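Local coordinates for glycosyl hydrolase family 2, TIM barrel domain protein (Faecalibacterium prausnitzii A2-165, PDB 6ED2), which probably hydrolyses beta-glucuronides as a family 2 glycoside hydrolase, one of the gut bacterial beta-glucuronidases linked to drug reactivation, at residues N440-T445 against R470-L475; V378-F383 against K414-A419; F491-R496 against I532-G537. All coordinates share one frame; numbering follows the deposited sequence.

In the fold
All three contacts are buried and lie in the TIM barrel domain. In the barrel sheet, contact 1 pairs the end of strand 433-440 with strand 470-474, and contact 3 pairs strands 492-495 and 531-535. Strands 470-474 and 492-495 are neighbours, so the two contacts follow each other round the same sheet. Both are rich in hydrogen bonds and reach the barrel mouth, where Glu441 and Glu535 each hydrogen-bond to glycerol, probably from the crystallisation liquor. Contact 2 lies outside the sheet, between a loop and helix 409-427. It is mainly van der Waals contact around a histidine ring. Its loop touches contact 1 through the Ala380 and Asn440 backbones. The nearest atoms of contacts 2 and 3 are about 7 Å apart.

Contact 1: N440-T445 against R470-L475; sequences NEPQCT and RTYTVL
Asn440 turns CG opposite its backbone N (chi1 -177°), and Thr473 places OG1 between its own N and carbonyl carbon (chi1 66°). The two groups meet on one face of the parallel TIM barrel sheet, at the end of strand 433-440. Thr473 OG1 donates to Asn440 OD1 at 2.6 Å, approaching from above the amide plane. OD1 also accepts from Arg353, so two donors grip this oxygen. The adjoining backbone bond runs from Glu441 N to Thr473 O, 2.9 Å; a weak second acceptor for this N-H is Thr473 OG1. In clan GH-A, to which family 2 belongs, an Asn-Glu pair at this strand end carries the acid/base, and Asn440-Glu441 is consistent with that position. The Glu441 chain is extended. Its CB rests on Leu475 CG at 3.7 Å, and Leu475 CD2 lies 3.7 Å from Glu441 CD. The carboxylate is bound by Asn495 and by a glycerol, probably from the crystallisation liquor, which may mark a pocket. Beyond the strand end, a water accepts from Leu475 N at 2.8 Å and donates to Pro442 O, bridging the chains. Beside this bridge, the Tyr472 ring meets Pro442 edge-on, with Pro442 CD 3.6 Å from Tyr472 CD1. Phe453 of helix 449-463 packs edge-to-face with this tyrosine. Cys444 SG lies at the rim, in the ring plane, 5.0 Å from the Tyr472 ring centroid and 3.0 Å from Tyr472 OH.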
loop_
_atom_site.group_PDB
_atom_site.type_symbol
_atom_site.label_atom_id
_atom_site.label_comp_id
_atom_site.label_asym_id
_atom_site.label_seq_id
_atom_site.Cartn_x
_atom_site.Cartn_y
_atom_site.Cartn_z
ATOM N N ASN A 440 12.671 -27.931 -15.967
ATOM C CA ASN A 440 11.654 -26.881 -15.945
ATOM C C ASN A 440 11.826 -26.016 -17.182
ATOM O O ASN A 440 12.838 -25.317 -17.326
ATOM C CB ASN A 440 11.712 -26.010 -14.686
ATOM C CG ASN A 440 10.586 -24.957 -14.663
ATOM O OD1 ASN A 440 9.420 -25.271 -14.387
ATOM N ND2 ASN A 440 10.931 -23.715 -14.979
ATOM N N GLU A 441 10.832 -26.056 -18.059
ATOM C CA GLU A 441 10.783 -25.223 -19.253
ATOM C C GLU A 441 12.052 -25.315 -20.110
ATOM O O GLU A 441 12.665 -24.295 -20.431
ATOM C CB GLU A 441 10.512 -23.776 -18.867
ATOM C CG GLU A 441 9.151 -23.555 -18.251
ATOM C CD GLU A 441 8.860 -22.088 -18.007
ATOM O OE1 GLU A 441 9.807 -21.274 -18.040
ATOM O OE2 GLU A 441 7.684 -21.745 -17.787
ATOM N N PRO A 442 12.465 -26.517 -20.499
ATOM C CA PRO A 442 13.563 -26.627 -21.460
ATOM C C PRO A 442 13.055 -26.283 -22.849
ATOM O O PRO A 442 11.861 -26.369 -23.140
ATOM C CB PRO A 442 13.972 -28.102 -21.368
ATOM C CG PRO A 442 12.705 -28.789 -21.041
ATOM C CD PRO A 442 11.871 -27.835 -20.203
ATOM N N GLN A 443 13.984 -25.875 -23.710
ATOM C CA GLN A 443 13.652 -25.615 -25.108
ATOM C C GLN A 443 13.502 -26.966 -25.823
ATOM O O GLN A 443 14.366 -27.402 -26.580
ATOM C CB GLN A 443 14.723 -24.739 -25.756
ATOM C CG GLN A 443 14.436 -24.341 -27.213
ATOM C CD GLN A 443 15.532 -23.464 -27.825
ATOM O OE1 GLN A 443 16.705 -23.530 -27.447
ATOM N NE2 GLN A 443 15.139 -22.623 -28.770
ATOM N N CYS A 444 12.378 -27.644 -25.554
ATOM C CA CYS A 444 12.192 -29.023 -26.007
ATOM C C CYS A 444 11.692 -29.121 -27.452
ATOM O O CYS A 444 11.282 -30.208 -27.882
ATOM C CB CYS A 444 11.252 -29.787 -25.059
ATOM S SG CYS A 444 9.491 -29.272 -24.956
ATOM N N THR A 445 11.705 -28.005 -28.185
ATOM C CA THR A 445 11.622 -27.992 -29.633
ATOM C C THR A 445 13.000 -27.978 -30.271
ATOM O O THR A 445 13.106 -28.073 -31.500
ATOM C CB THR A 445 10.831 -26.772 -30.124
ATOM O OG1 THR A 445 11.408 -25.582 -29.581
ATOM C CG2 THR A 445 9.364 -26.861 -29.710
ATOM N N ARG A 470 7.429 -39.843 -13.979
ATOM C CA ARG A 470 8.384 -38.803 -14.358
ATOM C C ARG A 470 7.719 -37.772 -15.261
ATOM O O ARG A 470 6.877 -38.118 -16.098
ATOM C CB ARG A 470 9.602 -39.383 -15.080
ATOM C CG ARG A 470 10.286 -40.543 -14.360
ATOM C CD ARG A 470 10.939 -41.484 -15.380
ATOM N NE ARG A 470 9.911 -42.075 -16.237
ATOM C CZ ARG A 470 10.151 -42.772 -17.342
ATOM N NH1 ARG A 470 11.397 -42.969 -17.741
ATOM N NH2 ARG A 470 9.141 -43.274 -18.041
ATOM N N THR A 471 8.106 -36.507 -15.091
ATOM C CA THR A 471 7.533 -35.403 -15.847
ATOM C C THR A 471 8.612 -34.349 -16.047
ATOM O O THR A 471 9.744 -34.489 -15.580
ATOM C CB THR A 471 6.293 -34.806 -15.141
ATOM O OG1 THR A 471 5.551 -33.988 -16.066
ATOM C CG2 THR A 471 6.701 -33.937 -13.938
ATOM N N TYR A 472 8.250 -33.297 -16.773
ATOM C CA TYR A 472 9.038 -32.076 -16.883
ATOM C C TYR A 472 8.054 -31.007 -17.309
ATOM O O TYR A 472 7.011 -31.321 -17.877
ATOM C CB TYR A 472 10.178 -32.206 -17.887
ATOM C CG TYR A 472 9.752 -32.055 -19.338
ATOM C CD1 TYR A 472 9.909 -30.838 -20.015
ATOM C CD2 TYR A 472 9.210 -33.136 -20.043
ATOM C CE1 TYR A 472 9.530 -30.699 -21.348
ATOM C CE2 TYR A 472 8.827 -33.010 -21.377
ATOM C CZ TYR A 472 8.998 -31.800 -22.028
ATOM O OH TYR A 472 8.620 -31.690 -23.348
ATOM N N THR A 473 8.356 -29.746 -17.023
ATOM C CA THR A 473 7.349 -28.732 -17.293
ATOM C C THR A 473 7.578 -28.113 -18.663
ATOM O O THR A 473 8.712 -27.817 -19.050
ATOM C CB THR A 473 7.325 -27.654 -16.206
ATOM O OG1 THR A 473 8.550 -26.915 -16.244
ATOM C CG2 THR A 473 7.144 -28.296 -14.833
ATOM N N VAL A 474 6.486 -27.918 -19.394
ATOM C CA VAL A 474 6.538 -27.570 -20.808
ATOM C C VAL A 474 6.423 -26.060 -20.966
ATOM O O VAL A 474 5.471 -25.449 -20.474
ATOM C CB VAL A 474 5.432 -28.296 -21.591
ATOM C CG1 VAL A 474 5.506 -27.931 -23.073
ATOM C CG2 VAL A 474 5.555 -29.806 -21.375
ATOM N N LEU A 475 7.400 -25.474 -21.656
ATOM C CA LEU A 475 7.405 -24.074 -22.048
ATOM C C LEU A 475 6.195 -23.742 -22.917
ATOM O O LEU A 475 5.645 -24.600 -23.607
ATOM C CB LEU A 475 8.673 -23.776 -22.846
ATOM C CG LEU A 475 9.710 -22.823 -22.306
ATOM C CD1 LEU A 475 10.629 -22.446 -23.437
ATOM C CD2 LEU A 475 9.032 -21.603 -21.712
HETATM O O HOH W 1 9.484 -27.109 -22.681
#

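Contact 2: V378-F383 against K414-A419; sequences VPAVGF and KNHKAA
His416 is the first residue of 414-419 to touch the loop 378-383. The loop follows the third strand of the TIM barrel, 373-377, and His416 lies on the next helix, 409-427. The imidazole has CG opposite the backbone N (chi1 -164°), which carries the ring from the helix side into the loop. There it fits among Val378, Ala380 and Phe383. His416 ND1 sits at the edge of the Phe383 ring, in its plane, 3.6 Å from Phe383 CE2. The two ring planes are inclined by 68°. ND1 is hydrogen-bonded to Tyr452 OH, and Leu438 O makes a weak bond with NE2, so both nitrogens of this buried ring have polar partners. Val378 CG1 lies 3.5 Å from His416 NE2. The loop is folded back on itself: Ala380 centres an inverse gamma turn, and Ala380 C lies over one face of the Phe383 ring, 4.2 Å above its centre. Three residues further along the helix comes Ala419. Its methyl makes the second contact with the loop. Pro379 CD approaches Ala419 CB to 4.4 Å, while the other methyl of Val378 packs more tightly, with CG2 3.4 Å from Ala419 CB.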
loop_
_atom_site.group_PDB
_atom_site.type_symbol
_atom_site.label_atom_id
_atom_site.label_comp_id
_atom_site.label_asym_id
_atom_site.label_seq_id
_atom_site.Cartn_x
_atom_site.Cartn_y
_atom_site.Cartn_z
ATOM N N VAL A 378 14.633 -31.345 -9.952
ATOM C CA VAL A 378 16.072 -31.104 -10.040
ATOM C C VAL A 378 16.305 -29.711 -10.636
ATOM O O VAL A 378 15.423 -29.195 -11.334
ATOM C CB VAL A 378 16.693 -32.258 -10.850
ATOM C CG1 VAL A 378 16.568 -32.025 -12.344
ATOM C CG2 VAL A 378 18.099 -32.582 -10.411
ATOM N N PRO A 379 17.435 -29.014 -10.371
ATOM C CA PRO A 379 17.533 -27.613 -10.839
ATOM C C PRO A 379 17.791 -27.452 -12.337
ATOM O O PRO A 379 18.551 -26.567 -12.747
ATOM C CB PRO A 379 18.699 -27.045 -10.016
ATOM C CG PRO A 379 18.977 -28.064 -8.940
ATOM C CD PRO A 379 18.589 -29.372 -9.530
ATOM N N ALA A 380 17.135 -28.271 -13.165
ATOM C CA ALA A 380 17.311 -28.232 -14.620
ATOM C C ALA A 380 16.397 -27.166 -15.227
ATOM O O ALA A 380 15.421 -27.439 -15.938
ATOM C CB ALA A 380 17.039 -29.602 -15.223
ATOM N N VAL A 381 16.730 -25.921 -14.921
ATOM C CA VAL A 381 15.948 -24.776 -15.357
ATOM C C VAL A 381 16.903 -23.793 -16.011
ATOM O O VAL A 381 18.084 -23.717 -15.649
ATOM C CB VAL A 381 15.177 -24.126 -14.178
ATOM C CG1 VAL A 381 16.156 -23.644 -13.103
ATOM C CG2 VAL A 381 14.261 -22.979 -14.670
ATOM N N GLY A 382 16.391 -23.047 -16.989
ATOM C CA GLY A 382 17.214 -22.150 -17.779
ATOM C C GLY A 382 17.767 -22.735 -19.063
ATOM O O GLY A 382 18.631 -22.100 -19.686
ATOM N N PHE A 383 17.293 -23.915 -19.491
ATOM C CA PHE A 383 17.827 -24.584 -20.681
ATOM C C PHE A 383 17.164 -24.009 -21.936
ATOM O O PHE A 383 16.519 -24.713 -22.713
ATOM C CB PHE A 383 17.613 -26.094 -20.594
ATOM C CG PHE A 383 18.396 -26.780 -19.483
ATOM C CD1 PHE A 383 19.250 -26.060 -18.640
ATOM C CD2 PHE A 383 18.288 -28.159 -19.294
ATOM C CE1 PHE A 383 19.976 -26.697 -17.633
ATOM C CE2 PHE A 383 19.015 -28.812 -18.274
ATOM C CZ PHE A 383 19.866 -28.076 -17.449
ATOM N N LYS A 414 26.085 -34.347 -17.937
ATOM C CA LYS A 414 26.804 -34.987 -16.836
ATOM C C LYS A 414 26.378 -34.412 -15.485
ATOM O O LYS A 414 26.078 -35.160 -14.546
ATOM C CB LYS A 414 28.314 -34.834 -17.045
ATOM C CG LYS A 414 29.179 -35.677 -16.107
ATOM C CD LYS A 414 30.647 -35.688 -16.556
ATOM C CE LYS A 414 31.541 -36.485 -15.602
ATOM N NZ LYS A 414 31.827 -35.721 -14.351
ATOM N N ASN A 415 26.338 -33.078 -15.372
ATOM C CA ASN A 415 25.886 -32.443 -14.133
ATOM C C ASN A 415 24.413 -32.726 -13.871
ATOM O O ASN A 415 24.006 -32.909 -12.717
ATOM C CB ASN A 415 26.154 -30.936 -14.191
ATOM C CG ASN A 415 27.643 -30.616 -14.156
ATOM O OD1 ASN A 415 28.439 -31.411 -13.665
ATOM N ND2 ASN A 415 28.027 -29.464 -14.697
ATOM N N HIS A 416 23.603 -32.787 -14.929
ATOM C CA HIS A 416 22.184 -33.086 -14.761
ATOM C C HIS A 416 21.983 -34.499 -14.223
ATOM O O HIS A 416 21.173 -34.722 -13.315
ATOM C CB HIS A 416 21.476 -32.881 -16.100
ATOM C CG HIS A 416 19.988 -32.771 -16.008
ATOM N ND1 HIS A 416 19.231 -32.177 -16.998
ATOM C CD2 HIS A 416 19.109 -33.207 -15.072
ATOM C CE1 HIS A 416 17.950 -32.253 -16.675
ATOM N NE2 HIS A 416 17.848 -32.869 -15.509
ATOM N N LYS A 417 22.744 -35.461 -14.747
ATOM C CA LYS A 417 22.650 -36.831 -14.255
ATOM C C LYS A 417 23.050 -36.924 -12.786
ATOM O O LYS A 417 22.409 -37.636 -12.004
ATOM C CB LYS A 417 23.529 -37.745 -15.106
ATOM C CG LYS A 417 22.915 -38.131 -16.434
ATOM C CD LYS A 417 23.947 -38.820 -17.323
ATOM C CE LYS A 417 23.266 -39.628 -18.427
ATOM N NZ LYS A 417 24.240 -40.220 -19.401
ATOM N N ALA A 418 24.113 -36.219 -12.398
ATOM C CA ALA A 418 24.572 -36.234 -11.008
ATOM C C ALA A 418 23.522 -35.653 -10.069
ATOM O O ALA A 418 23.188 -36.251 -9.039
ATOM C CB ALA A 418 25.878 -35.449 -10.892
ATOM N N ALA A 419 22.991 -34.475 -10.415
ATOM C CA ALA A 419 21.926 -33.869 -9.626
ATOM C C ALA A 419 20.729 -34.800 -9.507
ATOM O O ALA A 419 20.172 -34.977 -8.414
ATOM C CB ALA A 419 21.520 -32.532 -10.253
#

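Contact 3: F491-R496 against I532-G537; sequences FVSLNR and IFTEYG
Strands 492-495 and 532-535 run parallel and cross at -41°, as neighbours in a twisted barrel do. Backbone bonds join Ile532 N to Val492 O (2.8 Å) and Leu494 N to Ile532 O (2.9 Å). A beta bulge then shifts the register by one residue. Leu494 O takes Thr534 N at 2.8 Å and, weakly, Glu535 N, and the shift pairs Asn495 with Glu535. Arg496 N to Glu535 O resumes the bonding. At the bulge the Thr534 hydroxyl meets the Asn495 amide: Thr534 OG1 donates to Asn495 OD1 at 2.6 Å, almost in line with the carbonyl bond. With CG opposite the carbonyl carbon (chi1 -65°), the Asn495 amide lies flat against the Glu535 carboxylate, planes 23° apart. Asn495 ND2 lies 3.2 Å from Glu535 OE2 at an angle too poor for a bond; it bonds to Glu441 OE2. Tyr497, Arg353 and a glycerol bind the Glu535 carboxylate, whose place at the end of the seventh strand is consistent with the nucleophile position of clan GH-A enzymes. At the other end, Phe491 CE1 meets Ile532 CD1 at 3.7 Å. On the outer face, Leu494 CB packs on Phe533 CD1 at 3.9 Å. Arg496 bonds back to Asn495 O through NH1 and forms a salt bridge with Glu518. Helix 508-525, the crossover of this beta-alpha-beta unit, covers Leu494 and Phe533 with Met519. Strand 470-474 flanks 492-495, and strand 574-580 flanks 531-535.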
loop_
_atom_site.group_PDB
_atom_site.type_symbol
_atom_site.label_atom_id
_atom_site.label_comp_id
_atom_site.label_asym_id
_atom_site.label_seq_id
_atom_site.Cartn_x
_atom_site.Cartn_y
_atom_site.Cartn_z
ATOM N N PHE A 491 3.462 -38.188 -17.326
ATOM C CA PHE A 491 2.317 -37.300 -17.304
ATOM C C PHE A 491 2.862 -35.956 -17.732
ATOM O O PHE A 491 4.044 -35.669 -17.523
ATOM C CB PHE A 491 1.612 -37.264 -15.931
ATOM C CG PHE A 491 2.464 -36.719 -14.793
ATOM C CD1 PHE A 491 2.427 -35.369 -14.463
ATOM C CD2 PHE A 491 3.276 -37.558 -14.048
ATOM C CE1 PHE A 491 3.194 -34.865 -13.414
ATOM C CE2 PHE A 491 4.060 -37.061 -12.997
ATOM C CZ PHE A 491 4.009 -35.712 -12.679
ATOM N N VAL A 492 2.038 -35.184 -18.408
ATOM C CA VAL A 492 2.487 -33.915 -18.964
ATOM C C VAL A 492 2.198 -32.813 -17.953
ATOM O O VAL A 492 1.139 -32.810 -17.309
ATOM C CB VAL A 492 1.816 -33.656 -20.329
ATOM C CG1 VAL A 492 2.129 -32.263 -20.838
ATOM C CG2 VAL A 492 2.312 -34.706 -21.348
ATOM N N SER A 493 3.165 -31.899 -17.784
ATOM C CA SER A 493 3.049 -30.732 -16.908
ATOM C C SER A 493 3.193 -29.479 -17.754
ATOM O O SER A 493 4.237 -29.272 -18.385
ATOM C CB SER A 493 4.128 -30.739 -15.816
ATOM O OG SER A 493 4.049 -31.897 -15.003
ATOM N N LEU A 494 2.167 -28.632 -17.754
ATOM C CA LEU A 494 2.183 -27.428 -18.573
ATOM C C LEU A 494 2.336 -26.189 -17.702
ATOM O O LEU A 494 1.706 -26.080 -16.644
ATOM C CB LEU A 494 0.901 -27.305 -19.413
ATOM C CG LEU A 494 0.617 -28.371 -20.483
ATOM C CD1 LEU A 494 -0.636 -27.996 -21.282
ATOM C CD2 LEU A 494 1.811 -28.588 -21.422
ATOM N N ASN A 495 3.170 -25.257 -18.162
ATOM C CA ASN A 495 3.229 -23.897 -17.635
ATOM C C ASN A 495 2.548 -22.994 -18.655
ATOM O O ASN A 495 3.112 -22.729 -19.720
ATOM C CB ASN A 495 4.674 -23.448 -17.399
ATOM C CG ASN A 495 5.386 -24.259 -16.310
ATOM O OD1 ASN A 495 4.805 -25.155 -15.683
ATOM N ND2 ASN A 495 6.651 -23.943 -16.089
ATOM N N ARG A 496 1.346 -22.516 -18.340
ATOM C CA ARG A 496 0.565 -21.756 -19.307
ATOM C C ARG A 496 0.054 -20.454 -18.702
ATOM O O ARG A 496 -0.376 -20.418 -17.549
ATOM C CB ARG A 496 -0.600 -22.584 -19.834
ATOM C CG ARG A 496 -0.174 -23.677 -20.816
ATOM C CD ARG A 496 0.644 -23.087 -21.947
ATOM N NE ARG A 496 1.088 -24.086 -22.915
ATOM C CZ ARG A 496 2.246 -24.745 -22.845
ATOM N NH1 ARG A 496 3.093 -24.532 -21.845
ATOM N NH2 ARG A 496 2.557 -25.622 -23.785
ATOM N N ILE A 532 -1.244 -32.216 -15.995
ATOM C CA ILE A 532 -1.431 -31.266 -14.913
ATOM C C ILE A 532 -0.850 -29.933 -15.341
ATOM O O ILE A 532 -0.017 -29.846 -16.253
ATOM C CB ILE A 532 -0.784 -31.707 -13.588
ATOM C CG1 ILE A 532 0.735 -31.576 -13.654
ATOM C CG2 ILE A 532 -1.193 -33.106 -13.225
ATOM C CD1 ILE A 532 1.377 -31.816 -12.296
ATOM N N PHE A 533 -1.302 -28.886 -14.664
ATOM C CA PHE A 533 -0.713 -27.570 -14.824
ATOM C C PHE A 533 0.219 -27.305 -13.654
ATOM O O PHE A 533 -0.160 -27.468 -12.490
ATOM C CB PHE A 533 -1.800 -26.506 -14.958
ATOM C CG PHE A 533 -2.519 -26.582 -16.279
ATOM C CD1 PHE A 533 -2.082 -25.837 -17.360
ATOM C CD2 PHE A 533 -3.593 -27.451 -16.453
ATOM C CE1 PHE A 533 -2.721 -25.942 -18.590
ATOM C CE2 PHE A 533 -4.252 -27.547 -17.672
ATOM C CZ PHE A 533 -3.810 -26.804 -18.740
ATOM N N THR A 534 1.454 -26.960 -13.968
ATOM C CA THR A 534 2.435 -26.672 -12.944
ATOM C C THR A 534 2.726 -25.185 -12.807
ATOM O O THR A 534 3.382 -24.792 -11.837
ATOM C CB THR A 534 3.740 -27.435 -13.233
ATOM O OG1 THR A 534 4.005 -27.398 -14.642
ATOM C CG2 THR A 534 3.611 -28.883 -12.776
ATOM N N GLU A 535 2.280 -24.355 -13.750
ATOM C CA GLU A 535 2.313 -22.908 -13.566
ATOM C C GLU A 535 1.146 -22.277 -14.302
ATOM O O GLU A 535 0.728 -22.754 -15.364
ATOM C CB GLU A 535 3.611 -22.259 -14.068
ATOM C CG GLU A 535 4.821 -22.693 -13.294
ATOM C CD GLU A 535 6.036 -21.902 -13.620
ATOM O OE1 GLU A 535 5.884 -20.775 -14.153
ATOM O OE2 GLU A 535 7.143 -22.409 -13.323
ATOM N N TYR A 536 0.660 -21.180 -13.728
ATOM C CA TYR A 536 -0.336 -20.257 -14.254
ATOM C C TYR A 536 -0.609 -19.230 -13.158
ATOM O O TYR A 536 -0.369 -19.487 -11.970
ATOM C CB TYR A 536 -1.619 -20.971 -14.687
ATOM C CG TYR A 536 -2.450 -21.613 -13.585
ATOM C CD1 TYR A 536 -3.647 -21.028 -13.171
ATOM C CD2 TYR A 536 -2.064 -22.804 -12.984
ATOM C CE1 TYR A 536 -4.427 -21.603 -12.188
ATOM C CE2 TYR A 536 -2.851 -23.405 -12.004
ATOM C CZ TYR A 536 -4.034 -22.798 -11.610
ATOM O OH TYR A 536 -4.833 -23.372 -10.634
ATOM N N GLY A 537 -1.056 -18.045 -13.576
ATOM C CA GLY A 537 -1.290 -16.961 -12.644
ATOM C C GLY A 537 -0.968 -15.587 -13.206
ATOM O O GLY A 537 -0.510 -15.458 -14.348
#